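Local structure of 4-oxalocrotonate decarboxylase NahK (Pseudomonas putida, 5D2K) at residues N7-R12 / F44-D49; Q14-A19 / Q51-R56; H30-V35 / S151-F156. The protein catalyses the metal-assisted decarboxylation of (3E)-2-oxohex-3-enedioate to 2-oxopent-4-enoate and carbon dioxide, a step in the bacterial breakdown of naphthalene. The protein carries 1 engineered substitution. All blocks are in the same frame, centred on the assembly; numbering follows the deposited sequence.

Contact 1 (N7-R12 / F44-D49); sequences NRTLTR and FADAYD
Asp46 and Asp49, one turn apart on helix 44-60, take hold of Thr9, Leu10 and Arg8 by two kinds of polar contact. Among the hydrogen bonds, those to the Asp46 carboxylate dominate. The Thr9 N-H is shared between both oxygens through their syn lone pairs, 3.0 Å from Thr9 N to Asp46 OD1. Thr9 OG1 donates to Asp46 OD2 over 2.8 Å, while the Leu10 N-H reaches Asp46 OD1 from above the carboxylate plane, nearly straight at 171°. This buried carboxylate thus binds the loop segment 7-12 at the first turn of helix 44-60, where Asp46 OD2 also accepts from Thr43 N. Were alanine here, the Thr9 and Leu10 amides, and Thr43 N, would probably lose their common acceptor, and the loop could drift from the helix. The charged contact is a side-on salt bridge: Arg8 NE meets Asp49 OD2 at 2.7 Å and Arg8 NH2 meets Asp49 OD1 at 3.0 Å, the two planes 22° apart. Arg227 shares Asp49 OD1. The Arg8 chain, extended from CG to NE, lays its guanidinium over Ala45 CB. Apolar packing sets Leu10 CD1 3.7 Å from Asp46 CB, and a water joins Asn7 O to Ala45 N.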
loop_
_atom_site.group_PDB
_atom_site.type_symbol
_atom_site.label_atom_id
_atom_site.label_comp_id
_atom_site.label_asym_id
_atom_site.label_seq_id
_atom_site.Cartn_x
_atom_site.Cartn_y
_atom_site.Cartn_z
ATOM N N ASN A 7 4.756 8.465 -24.302
ATOM C CA ASN A 7 4.670 8.656 -22.859
ATOM C C ASN A 7 5.697 7.815 -22.096
ATOM O O ASN A 7 5.622 7.691 -20.876
ATOM C CB ASN A 7 3.257 8.334 -22.364
ATOM C CG ASN A 7 2.745 7.005 -22.884
ATOM O OD1 ASN A 7 3.495 6.223 -23.477
ATOM N ND2 ASN A 7 1.459 6.738 -22.664
ATOM N N ARG A 8 6.651 7.246 -22.827
ATOM C CA ARG A 8 7.750 6.488 -22.232
ATOM C C ARG A 8 9.097 7.037 -22.680
ATOM O O ARG A 8 9.236 7.489 -23.820
ATOM C CB ARG A 8 7.635 5.010 -22.598
ATOM C CG ARG A 8 6.522 4.284 -21.848
ATOM C CD ARG A 8 6.288 2.886 -22.402
ATOM N NE ARG A 8 5.483 2.080 -21.481
ATOM C CZ ARG A 8 4.157 2.062 -21.460
ATOM N NH1 ARG A 8 3.462 2.811 -22.311
ATOM N NH2 ARG A 8 3.519 1.295 -20.581
ATOM N N THR A 9 10.094 7.003 -21.794
ATOM C CA THR A 9 11.434 7.477 -22.155
ATOM C C THR A 9 12.530 6.437 -21.914
ATOM O O THR A 9 13.647 6.576 -22.418
ATOM C CB THR A 9 11.826 8.771 -21.388
ATOM O OG1 THR A 9 11.976 8.496 -19.987
ATOM C CG2 THR A 9 10.789 9.865 -21.593
ATOM N N LEU A 10 12.225 5.401 -21.139
ATOM C CA LEU A 10 13.208 4.356 -20.874
ATOM C C LEU A 10 13.307 3.353 -22.019
ATOM O O LEU A 10 12.322 3.077 -22.713
ATOM C CB LEU A 10 12.863 3.604 -19.585
ATOM C CG LEU A 10 12.881 4.382 -18.269
ATOM C CD1 LEU A 10 12.445 3.457 -17.136
ATOM C CD2 LEU A 10 14.258 4.983 -17.983
ATOM N N THR A 11 14.503 2.810 -22.215
ATOM C CA THR A 11 14.675 1.650 -23.077
ATOM C C THR A 11 14.232 0.412 -22.299
ATOM O O THR A 11 14.177 0.451 -21.063
ATOM C CB THR A 11 16.131 1.466 -23.523
ATOM O OG1 THR A 11 16.946 1.149 -22.388
ATOM C CG2 THR A 11 16.667 2.734 -24.181
ATOM N N ARG A 12 13.933 -0.677 -23.007
ATOM C CA ARG A 12 13.559 -1.924 -22.336
ATOM C C ARG A 12 14.680 -2.410 -21.416
ATOM O O ARG A 12 14.426 -2.837 -20.286
ATOM C CB ARG A 12 13.199 -3.016 -23.350
ATOM C CG ARG A 12 12.960 -4.357 -22.680
ATOM C CD ARG A 12 12.409 -5.425 -23.607
ATOM N NE ARG A 12 12.377 -6.697 -22.896
ATOM C CZ ARG A 12 11.403 -7.061 -22.071
ATOM N NH1 ARG A 12 10.369 -6.254 -21.873
ATOM N NH2 ARG A 12 11.459 -8.228 -21.446
ATOM N N PHE A 44 5.471 8.524 -15.504
ATOM C CA PHE A 44 4.709 7.572 -14.703
ATOM C C PHE A 44 4.584 6.226 -15.419
ATOM O O PHE A 44 4.638 5.167 -14.779
ATOM C CB PHE A 44 3.322 8.125 -14.367
ATOM C CG PHE A 44 3.298 9.005 -13.149
ATOM C CD1 PHE A 44 3.430 8.458 -11.881
ATOM C CD2 PHE A 44 3.136 10.378 -13.266
ATOM C CE1 PHE A 44 3.410 9.259 -10.755
ATOM C CE2 PHE A 44 3.117 11.187 -12.143
ATOM C CZ PHE A 44 3.253 10.626 -10.883
ATOM N N ALA A 45 4.409 6.242 -16.740
ATOM C CA ALA A 45 4.339 4.991 -17.483
ATOM C C ALA A 45 5.662 4.217 -17.374
ATOM O O ALA A 45 5.646 2.998 -17.192
ATOM C CB ALA A 45 3.971 5.248 -18.948
ATOM N N ASP A 46 6.794 4.921 -17.465
ATOM C CA ASP A 46 8.114 4.321 -17.195
ATOM C C ASP A 46 8.156 3.666 -15.813
ATOM O O ASP A 46 8.598 2.529 -15.653
ATOM C CB ASP A 46 9.233 5.368 -17.252
ATOM C CG ASP A 46 9.566 5.840 -18.658
ATOM O OD1 ASP A 46 9.535 5.040 -19.617
ATOM O OD2 ASP A 46 9.899 7.037 -18.774
ATOM N N ALA A 47 7.712 4.415 -14.810
ATOM C CA ALA A 47 7.788 3.967 -13.428
ATOM C C ALA A 47 6.895 2.754 -13.192
ATOM O O ALA A 47 7.287 1.818 -12.489
ATOM C CB ALA A 47 7.411 5.105 -12.488
ATOM N N TYR A 48 5.702 2.748 -13.783
ATOM C CA TYR A 48 4.845 1.582 -13.610
ATOM C C TYR A 48 5.405 0.380 -14.383
ATOM O O TYR A 48 5.252 -0.756 -13.934
ATOM C CB TYR A 48 3.396 1.886 -14.019
ATOM C CG TYR A 48 2.588 2.525 -12.893
ATOM C CD1 TYR A 48 2.242 1.795 -11.749
ATOM C CD2 TYR A 48 2.191 3.857 -12.959
ATOM C CE1 TYR A 48 1.508 2.377 -10.711
ATOM C CE2 TYR A 48 1.454 4.445 -11.929
ATOM C CZ TYR A 48 1.119 3.698 -10.810
ATOM O OH TYR A 48 0.402 4.273 -9.777
ATOM N N ASP A 49 6.083 0.624 -15.511
ATOM C CA ASP A 49 6.779 -0.456 -16.218
ATOM C C ASP A 49 7.793 -1.113 -15.284
ATOM O O ASP A 49 7.895 -2.342 -15.213
ATOM C CB ASP A 49 7.522 0.055 -17.470
ATOM C CG ASP A 49 6.598 0.343 -18.647
ATOM O OD1 ASP A 49 5.399 0.001 -18.610
ATOM O OD2 ASP A 49 7.102 0.911 -19.645
HETATM O O HOH W 1 3.521 8.464 -18.672
#

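Contact 2 (Q14-A19 / Q51-R56); sequences QVLALA and QWEIRR. With EDO (1,2-ethanediol), chain E.
Leu16 lays its CD2 methyl against the carboxylate end of Glu53, 3.6 Å from Glu53 CD, so that a leucine branch packs on the carboxylate carbon and oxygens as well as on the CG of the chain. The setting is a helix-helix crossing: the axes of segments 14-19 and 51-56 approach to 8.7 Å at a signed angle of -64°. Ala19 sits where the backbones are nearest, its lone methyl consistent with so close an approach, and Ala19 CB lies 3.4 Å from Glu53 CG and 3.7 Å from Ile54 CG1, neighbours on helix 44-60. Val15 adds a looser touch, its CG1 facing Glu53 CB.

Glu53 owes this double role to its shape. With CG turned opposite the backbone N (chi1 172°), the chain heads for helix 12-27, and a bend at chi2 (58°) then brings the carboxylate against Leu16 CD2, the two chains crossing at a slant, and back to its own helix. There Arg56 grips it side-on. Arg56 NE donates to Glu53 OE1 and Arg56 NH2 to Glu53 OE2, with both acceptors in the guanidinium plane, although the nitrogens lie clearly out of the carboxylate plane. This pairing probably offsets the cost of placing a negative charge against a methyl group. Deeper in, Ile54 turns its flank to the Ala19 carbonyl and continues onto Ile22 of helix 12-27 and Phe90 of strand 87-92. Away from the crossing, Arg55 donates from NH1 and NH2 to the two hydroxyls of an ethanediol, probably from the crystallisation liquor. The polar link between the helices is indirect: one water donates both to Leu16 O and, at 2.7 Å, to Glu53 OE2.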
loop_
_atom_site.group_PDB
_atom_site.type_symbol
_atom_site.label_atom_id
_atom_site.label_comp_id
_atom_site.label_asym_id
_atom_site.label_seq_id
_atom_site.Cartn_x
_atom_site.Cartn_y
_atom_site.Cartn_z
ATOM N N GLN A 14 16.786 -0.629 -19.818
ATOM C CA GLN A 14 16.786 0.196 -18.607
ATOM C C GLN A 14 15.661 -0.206 -17.646
ATOM O O GLN A 14 15.852 -0.233 -16.432
ATOM C CB GLN A 14 16.671 1.675 -18.967
ATOM C CG GLN A 14 17.972 2.222 -19.569
ATOM C CD GLN A 14 17.792 3.531 -20.304
ATOM O OE1 GLN A 14 16.674 3.987 -20.546
ATOM N NE2 GLN A 14 18.909 4.148 -20.673
ATOM N N VAL A 15 14.486 -0.500 -18.185
ATOM C CA VAL A 15 13.391 -0.993 -17.336
ATOM C C VAL A 15 13.818 -2.252 -16.574
ATOM O O VAL A 15 13.645 -2.344 -15.353
ATOM C CB VAL A 15 12.120 -1.306 -18.165
ATOM C CG1 VAL A 15 11.062 -1.969 -17.283
ATOM C CG2 VAL A 15 11.557 -0.045 -18.765
ATOM N N LEU A 16 14.388 -3.220 -17.287
ATOM C CA LEU A 16 14.797 -4.474 -16.655
ATOM C C LEU A 16 15.882 -4.253 -15.610
ATOM O O LEU A 16 15.825 -4.816 -14.522
ATOM C CB LEU A 16 15.283 -5.477 -17.707
ATOM C CG LEU A 16 14.299 -5.782 -18.840
ATOM C CD1 LEU A 16 14.855 -6.867 -19.755
ATOM C CD2 LEU A 16 12.922 -6.165 -18.329
ATOM N N ALA A 17 16.864 -3.414 -15.933
ATOM C CA ALA A 17 17.968 -3.170 -15.016
ATOM C C ALA A 17 17.560 -2.308 -13.811
ATOM O O ALA A 17 18.039 -2.537 -12.685
ATOM C CB ALA A 17 19.129 -2.520 -15.776
ATOM N N LEU A 18 16.679 -1.333 -14.031
ATOM C CA LEU A 18 16.197 -0.503 -12.925
ATOM C C LEU A 18 15.389 -1.360 -11.960
ATOM O O LEU A 18 15.485 -1.197 -10.738
ATOM C CB LEU A 18 15.351 0.670 -13.421
ATOM C CG LEU A 18 16.141 1.905 -13.849
ATOM C CD1 LEU A 18 15.251 2.893 -14.582
ATOM C CD2 LEU A 18 16.732 2.553 -12.600
ATOM N N ALA A 19 14.601 -2.284 -12.502
ATOM C CA ALA A 19 13.801 -3.147 -11.637
ATOM C C ALA A 19 14.686 -3.989 -10.721
ATOM O O ALA A 19 14.402 -4.130 -9.526
ATOM C CB ALA A 19 12.906 -4.033 -12.469
ATOM N N GLN A 51 7.785 -1.008 -11.937
ATOM C CA GLN A 51 7.061 -1.686 -10.864
ATOM C C GLN A 51 6.530 -3.054 -11.292
ATOM O O GLN A 51 6.672 -4.046 -10.559
ATOM C CB GLN A 51 5.890 -0.834 -10.364
ATOM C CG GLN A 51 5.221 -1.457 -9.128
ATOM C CD GLN A 51 3.908 -0.797 -8.769
ATOM O OE1 GLN A 51 2.840 -1.401 -8.905
ATOM N NE2 GLN A 51 3.977 0.438 -8.279
ATOM N N TRP A 52 5.912 -3.117 -12.474
ATOM C CA TRP A 52 5.358 -4.383 -12.929
ATOM C C TRP A 52 6.465 -5.382 -13.287
ATOM O O TRP A 52 6.259 -6.593 -13.218
ATOM C CB TRP A 52 4.409 -4.176 -14.119
ATOM C CG TRP A 52 3.041 -3.658 -13.737
ATOM C CD1 TRP A 52 2.694 -2.360 -13.529
ATOM C CD2 TRP A 52 1.844 -4.434 -13.535
ATOM N NE1 TRP A 52 1.355 -2.269 -13.211
ATOM C CE2 TRP A 52 0.813 -3.530 -13.203
ATOM C CE3 TRP A 52 1.550 -5.803 -13.594
ATOM C CZ2 TRP A 52 -0.498 -3.947 -12.937
ATOM C CZ3 TRP A 52 0.244 -6.220 -13.334
ATOM C CH2 TRP A 52 -0.759 -5.291 -13.004
ATOM N N GLU A 53 7.650 -4.884 -13.643
ATOM C CA GLU A 53 8.773 -5.784 -13.866
ATOM C C GLU A 53 9.273 -6.349 -12.537
ATOM O O GLU A 53 9.652 -7.513 -12.472
ATOM C CB GLU A 53 9.901 -5.081 -14.628
ATOM C CG GLU A 53 11.202 -5.873 -14.753
ATOM C CD GLU A 53 11.102 -7.227 -15.435
ATOM O OE1 GLU A 53 10.087 -7.539 -16.107
ATOM O OE2 GLU A 53 12.088 -7.994 -15.298
ATOM N N ILE A 54 9.256 -5.547 -11.475
ATOM C CA ILE A 54 9.603 -6.076 -10.156
ATOM C C ILE A 54 8.592 -7.151 -9.763
ATOM O O ILE A 54 8.971 -8.219 -9.264
ATOM C CB ILE A 54 9.653 -4.963 -9.090
ATOM C CG1 ILE A 54 10.791 -3.976 -9.409
ATOM C CG2 ILE A 54 9.867 -5.556 -7.713
ATOM C CD1 ILE A 54 10.877 -2.802 -8.433
ATOM N N ARG A 55 7.307 -6.881 -9.997
ATOM C CA ARG A 55 6.286 -7.908 -9.772
ATOM C C ARG A 55 6.608 -9.205 -10.528
ATOM O O ARG A 55 6.500 -10.298 -9.956
ATOM C CB ARG A 55 4.890 -7.398 -10.176
ATOM C CG ARG A 55 3.786 -8.411 -9.893
ATOM C CD ARG A 55 2.408 -7.921 -10.320
ATOM N NE ARG A 55 1.446 -9.026 -10.273
ATOM C CZ ARG A 55 0.145 -8.874 -10.040
ATOM N NH1 ARG A 55 -0.358 -7.667 -9.841
ATOM N NH2 ARG A 55 -0.648 -9.938 -10.008
ATOM N N ARG A 56 7.012 -9.083 -11.798
ATOM C CA ARG A 56 7.365 -10.247 -12.596
ATOM C C ARG A 56 8.569 -11.005 -12.007
ATOM O O ARG A 56 8.565 -12.237 -11.955
ATOM C CB ARG A 56 7.657 -9.851 -14.049
ATOM C CG ARG A 56 7.742 -11.063 -14.979
ATOM C CD ARG A 56 8.620 -10.786 -16.204
ATOM N NE ARG A 56 9.980 -10.431 -15.806
ATOM C CZ ARG A 56 10.906 -11.304 -15.419
ATOM N NH1 ARG A 56 10.634 -12.605 -15.379
ATOM N NH2 ARG A 56 12.106 -10.874 -15.060
HETATM C C1 EDO E . -3.798 -9.137 -8.164
HETATM O O1 EDO E . -3.214 -10.287 -8.785
HETATM C C2 EDO E . -4.258 -8.176 -9.249
HETATM O O2 EDO E . -3.130 -7.543 -9.862
HETATM O O HOH W 2 14.565 -7.409 -14.387
#

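Contact 3 (H30-V35 / S151-F156); sequences HDIGKV and SRYENF
A single beta bridge, Ile32 with Tyr153, joins the loop that follows helix 12-27 to the loop leaving strand 139-149 in the FAA hydrolase C-terminal region, whose Phe156 lines the 2-oxoadipate pocket. Ile32 N donates to Arg152 O at 2.8 Å, almost in line with the carbonyl bond (170°). The return bond, Glu154 N to Ile32 O, is weak at 3.4 Å, and a water that hydrogen-bonds to both atoms supplements it. Two CA-H...O contacts accompany the bridge: Asp31 CA to Arg152 O and Tyr153 CA to Ile32 O.

Tyr153 carries the side-chain packing. Its ring presents an edge to the carbonyl oxygens of Ile32 and Gly33, with Tyr153 CE1 3.5 Å from Gly33 O. Ile32 CD1 lies 3.8 Å from Tyr153 CE1, placed there by a chi1 of 54° that sets CG1 between the backbone N and the carbonyl carbon. The phenol oxygen passes Val35 CG2 and is hydrogen-bonded to Ser162 O of helix 160-165. Arg152 bends off toward Asp166, its salt-bridge partner. At the outer end of the contact, Asp31 OD2 packs on Glu154 CB; a water donates to Asp31 OD1 at 3.0 Å and more weakly to Glu154 OE1.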
loop_
_atom_site.group_PDB
_atom_site.type_symbol
_atom_site.label_atom_id
_atom_site.label_comp_id
_atom_site.label_asym_id
_atom_site.label_seq_id
_atom_site.Cartn_x
_atom_site.Cartn_y
_atom_site.Cartn_z
ATOM N N HIS A 30 18.886 -1.832 2.016
ATOM C CA HIS A 30 19.666 -0.593 1.964
ATOM C C HIS A 30 18.936 0.435 1.141
ATOM O O HIS A 30 18.132 0.076 0.264
ATOM C CB HIS A 30 21.069 -0.840 1.389
ATOM C CG HIS A 30 21.076 -1.311 -0.037
ATOM N ND1 HIS A 30 20.943 -0.452 -1.110
ATOM C CD2 HIS A 30 21.215 -2.550 -0.564
ATOM C CE1 HIS A 30 20.989 -1.145 -2.235
ATOM N NE2 HIS A 30 21.160 -2.421 -1.931
ATOM N N ASP A 31 19.214 1.712 1.389
ATOM C CA ASP A 31 18.579 2.735 0.578
ATOM C C ASP A 31 19.367 2.988 -0.712
ATOM O O ASP A 31 20.477 2.467 -0.906
ATOM C CB ASP A 31 18.341 4.039 1.385
ATOM C CG ASP A 31 19.617 4.677 1.927
ATOM O OD1 ASP A 31 20.673 4.588 1.276
ATOM O OD2 ASP A 31 19.541 5.307 3.009
ATOM N N ILE A 32 18.740 3.728 -1.618
ATOM C CA ILE A 32 19.326 4.110 -2.893
ATOM C C ILE A 32 18.925 5.548 -3.190
ATOM O O ILE A 32 18.028 6.104 -2.539
ATOM C CB ILE A 32 18.863 3.206 -4.059
ATOM C CG1 ILE A 32 17.331 3.173 -4.127
ATOM C CG2 ILE A 32 19.452 1.801 -3.926
ATOM C CD1 ILE A 32 16.796 2.468 -5.362
ATOM N N GLY A 33 19.600 6.156 -4.161
ATOM C CA GLY A 33 19.219 7.480 -4.613
ATOM C C GLY A 33 17.936 7.425 -5.420
ATOM O O GLY A 33 17.633 6.391 -6.030
ATOM N N LYS A 34 17.181 8.525 -5.424
ATOM C CA LYS A 34 15.989 8.656 -6.273
ATOM C C LYS A 34 16.360 8.330 -7.705
ATOM O O LYS A 34 17.333 8.870 -8.220
ATOM C CB LYS A 34 15.409 10.071 -6.216
ATOM C CG LYS A 34 14.532 10.377 -5.021
ATOM C CD LYS A 34 13.904 11.757 -5.160
ATOM C CE LYS A 34 14.964 12.819 -5.416
ATOM N NZ LYS A 34 14.410 14.200 -5.332
ATOM N N VAL A 35 15.609 7.453 -8.359
ATOM C CA VAL A 35 16.038 7.023 -9.687
ATOM C C VAL A 35 15.837 8.136 -10.719
ATOM O O VAL A 35 16.488 8.139 -11.758
ATOM C CB VAL A 35 15.324 5.727 -10.140
ATOM C CG1 VAL A 35 15.847 4.537 -9.331
ATOM C CG2 VAL A 35 13.804 5.853 -10.035
ATOM N N SER A 151 10.165 3.086 2.376
ATOM C CA SER A 151 10.724 3.546 1.110
ATOM C C SER A 151 12.188 3.168 0.999
ATOM O O SER A 151 12.942 3.323 1.959
ATOM C CB SER A 151 10.576 5.061 0.979
ATOM O OG SER A 151 11.197 5.528 -0.215
ATOM N N ARG A 152 12.586 2.674 -0.164
ATOM C CA ARG A 152 13.993 2.354 -0.370
ATOM C C ARG A 152 14.815 3.612 -0.696
ATOM O O ARG A 152 16.020 3.520 -0.886
ATOM C CB ARG A 152 14.143 1.287 -1.470
ATOM C CG ARG A 152 14.131 -0.165 -0.930
ATOM C CD ARG A 152 12.866 -0.502 -0.102
ATOM N NE ARG A 152 11.657 -0.437 -0.924
ATOM C CZ ARG A 152 10.513 -1.058 -0.644
ATOM N NH1 ARG A 152 9.474 -0.919 -1.473
ATOM N NH2 ARG A 152 10.394 -1.827 0.440
ATOM N N TYR A 153 14.182 4.783 -0.735
ATOM C CA TYR A 153 14.929 6.019 -0.977
ATOM C C TYR A 153 15.350 6.662 0.327
ATOM O O TYR A 153 14.620 6.618 1.313
ATOM C CB TYR A 153 14.106 6.993 -1.825
ATOM C CG TYR A 153 13.732 6.374 -3.144
ATOM C CD1 TYR A 153 14.707 6.026 -4.069
ATOM C CD2 TYR A 153 12.407 6.100 -3.441
ATOM C CE1 TYR A 153 14.366 5.432 -5.272
ATOM C CE2 TYR A 153 12.051 5.506 -4.629
ATOM C CZ TYR A 153 13.034 5.177 -5.542
ATOM O OH TYR A 153 12.653 4.594 -6.721
ATOM N N GLU A 154 16.551 7.243 0.317
ATOM C CA GLU A 154 17.158 7.799 1.519
ATOM C C GLU A 154 16.282 8.869 2.149
ATOM O O GLU A 154 15.668 9.674 1.445
ATOM C CB GLU A 154 18.546 8.378 1.212
ATOM C CG GLU A 154 19.207 9.036 2.418
ATOM C CD GLU A 154 20.661 9.381 2.181
ATOM O OE1 GLU A 154 21.139 9.193 1.044
ATOM O OE2 GLU A 154 21.323 9.837 3.138
ATOM N N ASN A 155 16.237 8.843 3.480
ATOM C CA ASN A 155 15.465 9.774 4.298
ATOM C C ASN A 155 13.975 9.746 3.995
ATOM O O ASN A 155 13.268 10.722 4.259
ATOM C CB ASN A 155 16.002 11.198 4.142
ATOM C CG ASN A 155 17.041 11.542 5.192
ATOM O OD1 ASN A 155 18.236 11.295 5.009
ATOM N ND2 ASN A 155 16.589 12.108 6.308
ATOM N N PHE A 156 13.518 8.655 3.400
ATOM C CA PHE A 156 12.123 8.463 3.080
ATOM C C PHE A 156 11.614 9.635 2.280
ATOM O O PHE A 156 10.435 10.007 2.385
ATOM C CB PHE A 156 11.347 8.284 4.391
ATOM C CG PHE A 156 10.300 7.195 4.372
ATOM C CD1 PHE A 156 9.165 7.356 3.616
ATOM C CD2 PHE A 156 10.424 6.030 5.136
ATOM C CE1 PHE A 156 8.183 6.404 3.558
ATOM C CE2 PHE A 156 9.437 5.072 5.088
ATOM C CZ PHE A 156 8.342 5.241 4.279
HETATM O O HOH W 3 22.590 6.797 1.927
HETATM O O HOH W 4 17.545 8.699 -1.748
#

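In the fold
The three contacts differ in chemistry according to the elements they join. Contact 1 lies at the surface and relies on carboxylates binding amides and a guanidinium; contact 2, partly buried, packs alkyl groups of one helix on Glu53 and Ile54 of another, with one water bridging. Both use helix 44-60 and adjoin, Leu10 CD1 meeting Leu18 CD1 at 3.8 Å, so the N-terminal segment and the helix after it both pack on helix 44-60. Contact 3, also partly buried, joins two loops largely through backbone bonds and one aromatic ring, and its Val35 CG1 packs on Leu18 CD2 of segment 14-19. It alone includes a pocket residue, whereas contact 1 is remote from the annotated sites.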